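Local structure of putative aspartyl-tRNA synthetase (Leishmania major, 6OD8) at residues 388-393 / 398-403; 405-410 / 444-449. The protein probably catalyses the ATP-dependent attachment of L-aspartate to tRNA(Asp), as a class II aminoacyl-tRNA synthetase. All blocks are in the same frame, centred on the assembly; numbering follows the deposited sequence.

Contact 1. Residues 388-393 / 398-403; sequences FQARVH and RMLRIN. With EDO (1,2-ethanediol), chain E.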
ATOM      1  N   PHE A 388      -0.906 -38.883  10.738  1.00 23.65           N
ATOM      2  CA  PHE A 388      -1.606 -37.643  11.042  1.00 24.77           C
ATOM      3  C   PHE A 388      -2.317 -37.063   9.824  1.00 24.45           C
ATOM      4  O   PHE A 388      -2.822 -35.942   9.889  1.00 23.43           O
ATOM      5  CB  PHE A 388      -0.629 -36.649  11.679  1.00 28.10           C
ATOM      6  CG  PHE A 388      -0.012 -37.189  12.946  1.00 27.77           C
ATOM      7  CD1 PHE A 388      -0.742 -37.211  14.123  1.00 27.09           C
ATOM      8  CD2 PHE A 388       1.263 -37.735  12.941  1.00 33.40           C
ATOM      9  CE1 PHE A 388      -0.199 -37.745  15.295  1.00 35.75           C
ATOM     10  CE2 PHE A 388       1.811 -38.268  14.100  1.00 38.68           C
ATOM     11  CZ  PHE A 388       1.080 -38.275  15.280  1.00 40.21           C
ATOM     12  N   GLN A 389      -2.410 -37.827   8.736  1.00 25.65           N
ATOM     13  CA  GLN A 389      -3.304 -37.507   7.618  1.00 21.91           C
ATOM     14  C   GLN A 389      -2.983 -36.152   7.010  1.00 21.90           C
ATOM     15  O   GLN A 389      -3.875 -35.403   6.613  1.00 25.63           O
ATOM     16  CB  GLN A 389      -4.767 -37.578   8.044  1.00 25.80           C
ATOM     17  CG  GLN A 389      -5.210 -39.014   8.311  1.00 28.34           C
ATOM     18  CD  GLN A 389      -5.334 -39.823   7.027  1.00 32.66           C
ATOM     19  OE1 GLN A 389      -6.285 -39.646   6.269  1.00 34.45           O
ATOM     20  NE2 GLN A 389      -4.360 -40.697   6.764  1.00 27.01           N
ATOM     21  N   ALA A 390      -1.698 -35.847   6.937  1.00 24.06           N
ATOM     22  CA  ALA A 390      -1.279 -34.598   6.330  1.00 24.50           C
ATOM     23  C   ALA A 390      -1.390 -34.667   4.810  1.00 22.86           C
ATOM     24  O   ALA A 390      -1.333 -35.735   4.188  1.00 21.68           O
ATOM     25  CB  ALA A 390       0.148 -34.261   6.749  1.00 24.07           C
ATOM     26  N   ARG A 391      -1.510 -33.482   4.207  1.00 23.61           N
ATOM     27  CA  ARG A 391      -1.719 -33.337   2.778  1.00 25.14           C
ATOM     28  C   ARG A 391      -0.963 -32.112   2.296  1.00 19.75           C
ATOM     29  O   ARG A 391      -0.784 -31.146   3.041  1.00 21.16           O
ATOM     30  CB  ARG A 391      -3.198 -33.127   2.421  1.00 25.97           C
ATOM     31  CG  ARG A 391      -4.061 -34.350   2.495  1.00 31.77           C
ATOM     32  CD  ARG A 391      -5.500 -33.965   2.158  1.00 42.10           C
ATOM     33  NE  ARG A 391      -6.351 -35.146   1.996  1.00 47.69           N
ATOM     34  CZ  ARG A 391      -6.985 -35.750   2.993  1.00 46.50           C
ATOM     35  NH1 ARG A 391      -6.862 -35.286   4.236  1.00 42.23           N
ATOM     36  NH2 ARG A 391      -7.735 -36.827   2.747  1.00 47.53           N
ATOM     37  N   VAL A 392      -0.552 -32.145   1.035  1.00 22.08           N
ATOM     38  CA  VAL A 392      -0.191 -30.911   0.342  1.00 21.37           C
ATOM     39  C   VAL A 392      -1.160 -30.755  -0.819  1.00 19.07           C
ATOM     40  O   VAL A 392      -1.718 -31.739  -1.309  1.00 20.14           O
ATOM     41  CB  VAL A 392       1.278 -30.912  -0.149  1.00 22.30           C
ATOM     42  CG1 VAL A 392       2.227 -31.155   1.019  1.00 20.40           C
ATOM     43  CG2 VAL A 392       1.482 -31.928  -1.248  1.00 21.17           C
ATOM     44  N   HIS A 393      -1.408 -29.509  -1.228  1.00 19.37           N
ATOM     45  CA  HIS A 393      -2.248 -29.322  -2.405  1.00 22.11           C
ATOM     46  C   HIS A 393      -1.599 -29.937  -3.646  1.00 20.39           C
ATOM     47  O   HIS A 393      -2.263 -30.641  -4.418  1.00 19.18           O
ATOM     48  CB  HIS A 393      -2.562 -27.843  -2.636  1.00 25.26           C
ATOM     49  CG  HIS A 393      -3.467 -27.621  -3.814  1.00 25.41           C
ATOM     50  ND1 HIS A 393      -2.993 -27.264  -5.058  1.00 28.68           N
ATOM     51  CD2 HIS A 393      -4.798 -27.821  -3.963  1.00 23.88           C
ATOM     52  CE1 HIS A 393      -4.002 -27.197  -5.908  1.00 30.42           C
ATOM     53  NE2 HIS A 393      -5.108 -27.536  -5.270  1.00 27.12           N
ATOM     54  N   ARG A 398       4.085 -27.842  -2.373  1.00 21.20           N
ATOM     55  CA  ARG A 398       4.386 -28.855  -1.339  1.00 18.66           C
ATOM     56  C   ARG A 398       4.220 -28.293   0.077  1.00 17.56           C
ATOM     57  O   ARG A 398       5.040 -28.533   0.976  1.00 20.24           O
ATOM     58  CB  ARG A 398       5.794 -29.434  -1.540  1.00 20.42           C
ATOM     59  CG  ARG A 398       5.997 -30.107  -2.907  1.00 20.06           C
ATOM     60  CD  ARG A 398       7.339 -30.850  -3.007  1.00 26.93           C
ATOM     61  NE  ARG A 398       8.524 -29.987  -2.878  1.00 30.72           N
ATOM     62  CZ  ARG A 398       9.001 -29.224  -3.858  1.00 30.07           C
ATOM     63  NH1 ARG A 398       8.379 -29.204  -5.031  1.00 28.59           N
ATOM     64  NH2 ARG A 398      10.095 -28.484  -3.676  1.00 28.83           N
ATOM     65  N   MET A 399       3.131 -27.561   0.291  1.00 16.86           N
ATOM     66  CA  MET A 399       2.903 -26.867   1.552  1.00 17.09           C
ATOM     67  C   MET A 399       1.950 -27.661   2.440  1.00 20.49           C
ATOM     68  O   MET A 399       0.829 -27.994   2.027  1.00 18.11           O
ATOM     69  CB  MET A 399       2.400 -25.447   1.283  1.00 16.65           C
ATOM     70  CG  MET A 399       3.548 -24.602   0.719  1.00 22.10           C
ATOM     71  SD  MET A 399       3.037 -22.998   0.033  1.00 25.29           S
ATOM     72  CE  MET A 399       2.826 -22.100   1.516  1.00 19.89           C
ATOM     73  N   LEU A 400       2.404 -27.935   3.667  1.00 19.15           N
ATOM     74  CA  LEU A 400       1.776 -28.915   4.556  1.00 18.17           C
ATOM     75  C   LEU A 400       0.480 -28.404   5.193  1.00 20.54           C
ATOM     76  O   LEU A 400       0.431 -27.297   5.733  1.00 17.76           O
ATOM     77  CB  LEU A 400       2.766 -29.300   5.656  1.00 17.69           C
ATOM     78  CG  LEU A 400       2.337 -30.384   6.628  1.00 23.90           C
ATOM     79  CD1 LEU A 400       2.369 -31.675   5.842  1.00 22.86           C
ATOM     80  CD2 LEU A 400       3.325 -30.421   7.791  1.00 19.96           C
ATOM     81  N   ARG A 401      -0.554 -29.246   5.162  1.00 18.80           N
ATOM     82  CA  ARG A 401      -1.840 -29.010   5.811  1.00 22.66           C
ATOM     83  C   ARG A 401      -2.091 -30.184   6.743  1.00 25.09           C
ATOM     84  O   ARG A 401      -1.923 -31.329   6.326  1.00 19.88           O
ATOM     85  CB  ARG A 401      -2.984 -28.933   4.790  1.00 16.79           C
ATOM     86  CG  ARG A 401      -2.811 -27.911   3.692  1.00 18.70           C
ATOM     87  CD  ARG A 401      -4.023 -27.906   2.767  1.00 19.87           C
ATOM     88  NE  ARG A 401      -3.865 -26.951   1.666  1.00 16.84           N
ATOM     89  CZ  ARG A 401      -4.786 -26.735   0.732  1.00 23.49           C
ATOM     90  NH1 ARG A 401      -5.939 -27.400   0.771  1.00 18.67           N
ATOM     91  NH2 ARG A 401      -4.552 -25.858  -0.244  1.00 21.35           N
ATOM     92  N   ILE A 402      -2.454 -29.905   8.000  1.00 17.40           N
ATOM     93  CA  ILE A 402      -2.832 -30.935   8.966  1.00 18.06           C
ATOM     94  C   ILE A 402      -4.162 -30.511   9.566  1.00 26.63           C
ATOM     95  O   ILE A 402      -4.315 -29.362   9.995  1.00 23.72           O
ATOM     96  CB  ILE A 402      -1.776 -31.144  10.075  1.00 20.24           C
ATOM     97  CG1 ILE A 402      -0.404 -31.456   9.472  1.00 24.42           C
ATOM     98  CG2 ILE A 402      -2.188 -32.299  11.024  1.00 22.30           C
ATOM     99  CD1 ILE A 402       0.699 -31.597  10.513  1.00 29.81           C
ATOM    100  N   ASN A 403      -5.122 -31.424   9.559  1.00 22.94           N
ATOM    101  CA  ASN A 403      -6.385 -31.180  10.240  1.00 23.16           C
ATOM    102  C   ASN A 403      -6.140 -30.892  11.721  1.00 29.08           C
ATOM    103  O   ASN A 403      -5.275 -31.507  12.357  1.00 25.30           O
ATOM    104  CB  ASN A 403      -7.292 -32.401  10.070  1.00 26.65           C
ATOM    105  CG  ASN A 403      -8.523 -32.313  10.908  1.00 32.16           C
ATOM    106  OD1 ASN A 403      -8.555 -32.791  12.042  1.00 44.54           O
ATOM    107  ND2 ASN A 403      -9.553 -31.692  10.370  1.00 24.48           N
TER
HETATM  108  C1  EDO E 603      -6.331 -31.063   6.215  1.00 46.52           C
HETATM  109  O1  EDO E 603      -6.366 -30.143   5.122  1.00 46.88           O
HETATM  110  C2  EDO E 603      -5.096 -31.957   6.101  1.00 42.82           C
HETATM  111  O2  EDO E 603      -5.382 -33.120   5.316  1.00 50.47           O
HETATM  112  O   HOH W   1      -4.757 -34.180   8.799  1.00 25.25           O
HETATM  113  O   HOH W   2      -0.544 -27.180   0.029  1.00 21.05           O
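Over one face of the R401 guanidinium sits CB of H393, 3.7 Å from R401 NH2; the two side chains run alongside each other in the same direction, ring and guanidinium planes turned 27° apart. R401 is extended from CG to NE, and its far end makes salt bridges to E332 and D329 on helix 325-342. The R391 guanidinium is met at its edge, in plane, by a 1,2-ethanediol: R391 NH1 donates to the diol's O2 over 2.8 Å, and that same oxygen donates to Q389 O. R391 and R401 form the antiparallel hydrogen-bonded pair of the beta hairpin made by strands 391-392 and 400-403, near one edge of the large sheet of the class II domain, with strand 376-377 beyond it. R391 N reaches R401 O at 3.0 Å, and R401 N returns to R391 O at 2.9 Å. Away from the arginines, A390 CB touches L400 CD1 at 3.5 Å; with CG opposite the backbone N (chi1 -176°), the leucine brings this methyl back toward segment 388-393. I402 CG1 reaches A390 CB at 3.9 Å. Two waters bridge the segments: one joins H393 N to M399 O, the other F388 O to N403 N.

Contact 2. Residues 405-410 / 444-449; sequences MHCIEL and DFFISD. With EDO (1,2-ethanediol), chain E; EDO (1,2-ethanediol), chain K.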
ATOM      1  N   MET A 405      -7.741 -31.713  14.364  1.00 23.66           N
ATOM      2  CA  MET A 405      -7.838 -32.844  15.290  1.00 22.02           C
ATOM      3  C   MET A 405      -6.595 -33.713  15.229  1.00 25.58           C
ATOM      4  O   MET A 405      -6.188 -34.269  16.252  1.00 27.94           O
ATOM      5  CB  MET A 405      -9.095 -33.670  15.010  1.00 23.65           C
ATOM      6  CG  MET A 405     -10.376 -32.908  15.335  1.00 29.95           C
ATOM      7  SD  MET A 405     -11.842 -33.968  15.175  1.00 51.80           S
ATOM      8  CE  MET A 405     -12.097 -33.869  13.401  1.00 50.64           C
ATOM      9  N   HIS A 406      -5.955 -33.814  14.058  1.00 25.24           N
ATOM     10  CA  HIS A 406      -4.685 -34.530  14.003  1.00 27.83           C
ATOM     11  C   HIS A 406      -3.551 -33.715  14.608  1.00 24.64           C
ATOM     12  O   HIS A 406      -2.586 -34.297  15.111  1.00 22.05           O
ATOM     13  CB  HIS A 406      -4.385 -34.944  12.563  1.00 26.67           C
ATOM     14  CG  HIS A 406      -5.348 -35.963  12.033  1.00 32.77           C
ATOM     15  ND1 HIS A 406      -5.309 -37.292  12.404  1.00 35.08           N
ATOM     16  CD2 HIS A 406      -6.399 -35.841  11.186  1.00 33.82           C
ATOM     17  CE1 HIS A 406      -6.283 -37.946  11.796  1.00 33.33           C
ATOM     18  NE2 HIS A 406      -6.972 -37.087  11.068  1.00 33.99           N
ATOM     19  N   CYS A 407      -3.634 -32.380  14.559  1.00 26.29           N
ATOM     20  CA  CYS A 407      -2.678 -31.564  15.301  1.00 22.35           C
ATOM     21  C   CYS A 407      -2.765 -31.837  16.796  1.00 20.52           C
ATOM     22  O   CYS A 407      -1.741 -31.860  17.484  1.00 21.35           O
ATOM     23  CB  CYS A 407      -2.912 -30.075  15.049  1.00 25.05           C
ATOM     24  SG  CYS A 407      -2.515 -29.498  13.380  1.00 26.62           S
ATOM     25  N   ILE A 408      -3.989 -31.960  17.317  1.00 26.01           N
ATOM     26  CA  ILE A 408      -4.174 -32.336  18.715  1.00 26.52           C
ATOM     27  C   ILE A 408      -3.518 -33.682  18.981  1.00 25.78           C
ATOM     28  O   ILE A 408      -2.836 -33.870  19.998  1.00 29.08           O
ATOM     29  CB  ILE A 408      -5.672 -32.369  19.073  1.00 28.95           C
ATOM     30  CG1 ILE A 408      -6.299 -30.971  19.019  1.00 33.06           C
ATOM     31  CG2 ILE A 408      -5.879 -33.043  20.464  1.00 25.78           C
ATOM     32  CD1 ILE A 408      -5.843 -30.045  20.119  1.00 29.40           C
ATOM     33  N   GLU A 409      -3.736 -34.653  18.087  1.00 25.95           N
ATOM     34  CA  GLU A 409      -3.175 -35.985  18.318  1.00 29.89           C
ATOM     35  C   GLU A 409      -1.656 -35.947  18.297  1.00 29.35           C
ATOM     36  O   GLU A 409      -1.007 -36.665  19.062  1.00 26.87           O
ATOM     37  CB  GLU A 409      -3.691 -36.974  17.272  1.00 37.05           C
ATOM     38  CG  GLU A 409      -5.178 -37.246  17.337  1.00 47.90           C
ATOM     39  CD  GLU A 409      -5.645 -38.103  16.177  1.00 67.20           C
ATOM     40  OE1 GLU A 409      -4.776 -38.696  15.494  1.00 75.58           O
ATOM     41  OE2 GLU A 409      -6.873 -38.177  15.942  1.00 69.04           O
ATOM     42  N   LEU A 410      -1.078 -35.106  17.433  1.00 29.98           N
ATOM     43  CA  LEU A 410       0.377 -34.990  17.355  1.00 29.69           C
ATOM     44  C   LEU A 410       0.947 -34.409  18.644  1.00 28.25           C
ATOM     45  O   LEU A 410       1.936 -34.925  19.187  1.00 28.45           O
ATOM     46  CB  LEU A 410       0.766 -34.135  16.148  1.00 25.39           C
ATOM     47  CG  LEU A 410       2.251 -33.848  15.882  1.00 26.29           C
ATOM     48  CD1 LEU A 410       3.061 -35.136  15.845  1.00 29.37           C
ATOM     49  CD2 LEU A 410       2.407 -33.085  14.577  1.00 23.41           C
ATOM     50  N   ASP A 444       9.208 -25.503   8.296  1.00 19.70           N
ATOM     51  CA  ASP A 444       8.967 -24.389   9.207  1.00 20.47           C
ATOM     52  C   ASP A 444       7.630 -23.700   8.961  1.00 20.20           C
ATOM     53  O   ASP A 444       7.322 -22.728   9.659  1.00 22.71           O
ATOM     54  CB  ASP A 444      10.070 -23.312   9.071  1.00 19.09           C
ATOM     55  CG  ASP A 444      11.462 -23.838   9.374  1.00 19.00           C
ATOM     56  OD1 ASP A 444      11.652 -24.530  10.395  1.00 22.34           O
ATOM     57  OD2 ASP A 444      12.377 -23.535   8.582  1.00 27.18           O
ATOM     58  N   PHE A 445       6.834 -24.182   7.994  1.00 18.40           N
ATOM     59  CA  PHE A 445       5.592 -23.545   7.569  1.00 17.76           C
ATOM     60  C   PHE A 445       4.505 -24.598   7.417  1.00 21.90           C
ATOM     61  O   PHE A 445       4.722 -25.605   6.742  1.00 21.47           O
ATOM     62  CB  PHE A 445       5.781 -22.828   6.231  1.00 16.75           C
ATOM     63  CG  PHE A 445       4.578 -22.014   5.803  1.00 23.04           C
ATOM     64  CD1 PHE A 445       4.484 -20.674   6.138  1.00 25.69           C
ATOM     65  CD2 PHE A 445       3.536 -22.595   5.101  1.00 24.44           C
ATOM     66  CE1 PHE A 445       3.384 -19.913   5.759  1.00 26.18           C
ATOM     67  CE2 PHE A 445       2.433 -21.838   4.731  1.00 28.15           C
ATOM     68  CZ  PHE A 445       2.356 -20.504   5.061  1.00 20.64           C
ATOM     69  N   PHE A 446       3.329 -24.360   7.994  1.00 17.91           N
ATOM     70  CA  PHE A 446       2.251 -25.331   7.828  1.00 18.17           C
ATOM     71  C   PHE A 446       0.928 -24.672   8.189  1.00 19.14           C
ATOM     72  O   PHE A 446       0.883 -23.622   8.841  1.00 16.76           O
ATOM     73  CB  PHE A 446       2.489 -26.604   8.652  1.00 18.91           C
ATOM     74  CG  PHE A 446       2.183 -26.461  10.126  1.00 20.77           C
ATOM     75  CD1 PHE A 446       0.951 -26.839  10.623  1.00 23.06           C
ATOM     76  CD2 PHE A 446       3.131 -25.944  11.007  1.00 16.74           C
ATOM     77  CE1 PHE A 446       0.654 -26.722  11.989  1.00 22.93           C
ATOM     78  CE2 PHE A 446       2.834 -25.788  12.353  1.00 23.07           C
ATOM     79  CZ  PHE A 446       1.605 -26.188  12.843  1.00 24.94           C
ATOM     80  N   ILE A 447      -0.159 -25.269   7.720  1.00 18.26           N
ATOM     81  CA  ILE A 447      -1.471 -24.778   8.115  1.00 19.60           C
ATOM     82  C   ILE A 447      -2.174 -25.860   8.926  1.00 19.43           C
ATOM     83  O   ILE A 447      -1.990 -27.049   8.668  1.00 19.58           O
ATOM     84  CB  ILE A 447      -2.313 -24.319   6.903  1.00 26.86           C
ATOM     85  CG1 ILE A 447      -2.962 -25.495   6.195  1.00 27.69           C
ATOM     86  CG2 ILE A 447      -1.441 -23.554   5.921  1.00 23.90           C
ATOM     87  CD1 ILE A 447      -4.398 -25.774   6.627  1.00 28.38           C
ATOM     88  N   SER A 448      -2.947 -25.427   9.929  1.00 18.76           N
ATOM     89  CA  SER A 448      -3.819 -26.275  10.727  1.00 17.96           C
ATOM     90  C   SER A 448      -5.244 -25.965  10.309  1.00 18.66           C
ATOM     91  O   SER A 448      -5.672 -24.812  10.393  1.00 19.04           O
ATOM     92  CB  SER A 448      -3.647 -26.021  12.229  1.00 18.57           C
ATOM     93  OG  SER A 448      -4.514 -26.878  12.997  1.00 23.43           O
ATOM     94  N   ASP A 449      -5.974 -27.004   9.901  1.00 23.41           N
ATOM     95  CA  ASP A 449      -7.246 -26.896   9.205  1.00 21.50           C
ATOM     96  C   ASP A 449      -8.416 -27.258  10.122  1.00 19.40           C
ATOM     97  O   ASP A 449      -8.364 -28.266  10.831  1.00 20.65           O
ATOM     98  CB  ASP A 449      -7.214 -27.824   7.986  1.00 19.76           C
ATOM     99  CG  ASP A 449      -8.404 -27.663   7.112  1.00 29.01           C
ATOM    100  OD1 ASP A 449      -8.882 -26.514   7.002  1.00 25.01           O
ATOM    101  OD2 ASP A 449      -8.864 -28.680   6.535  1.00 24.21           O
TER
HETATM  102  C1  EDO E 603      -6.331 -31.063   6.215  1.00 46.52           C
HETATM  103  O1  EDO E 603      -6.366 -30.143   5.122  1.00 46.88           O
HETATM  104  C2  EDO E 603      -5.096 -31.957   6.101  1.00 42.82           C
HETATM  105  O2  EDO E 603      -5.382 -33.120   5.316  1.00 50.47           O
HETATM  106  C1  EDO K 609       9.340 -24.668  14.526  1.00 38.60           C
HETATM  107  O1  EDO K 609      10.374 -25.008  15.452  1.00 37.15           O
HETATM  108  C2  EDO K 609       9.845 -24.795  13.104  1.00 36.11           C
HETATM  109  O2  EDO K 609      10.683 -23.682  12.773  1.00 36.69           O
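C407 on helix 404-412 and S448 on strand 445-449 mark the closest backbone approach, their CA atoms 7.1 Å apart. Helix and strand meet here through side chains. Within the helical segment the backbone is regular, E409 N bonding to M405 O and L410 N to H406 O.

C407 carries the contact from the helix. Its CB points toward the strand, and chi1 of -69° sets SG beside the backbone N and opposite the carbonyl carbon. From there C407 SG lies 3.3 Å from S448 OG. The serine hydroxyl is swung opposite its own backbone N (chi1 -180°), which brings OG up to the sulfur; this oxygen is buried, and the model gives it no other polar neighbour to pair with. F446, two residues earlier on the strand, also has its CB directed at the helix, and C407 SG approaches its ring obliquely, 4.4 Å from F446 CE1. This is a helix laid on a beta-sheet: helix 404-412 follows directly from strand 400-403, the sheet neighbour of 445-449, and C407 also touches I402 on that neighbouring strand. Helix 427-441 packs against the same group, L433 touching both C407 and F446, while the F446 ring stacks with F476 of the next strand on the other side.

Away from the helix, D444 OD1 accepts a 2.7 Å hydrogen bond from O2 of one 1,2-ethanediol, and D449 OD2 a weak one from O1 of another.

Contacts 1 and 2 lie with their centres 8 Å apart and share one sheet. Strand 400-403 is the common piece: it pairs with 391-392 in contact 1 and also lies next to 445-449, where L400 O to I447 N and I402 O to D449 N, each 2.9 Å, are probable hydrogen bonds. The chain then passes straight from this strand into helix 404-412, which supplies one side of contact 2. F388 O packs against H406 CB at 3.3 Å, bringing the start of segment 388-393 up to that helix. One 1,2-ethanediol, probably from the crystallisation liquor, sits between the contacts and touches both.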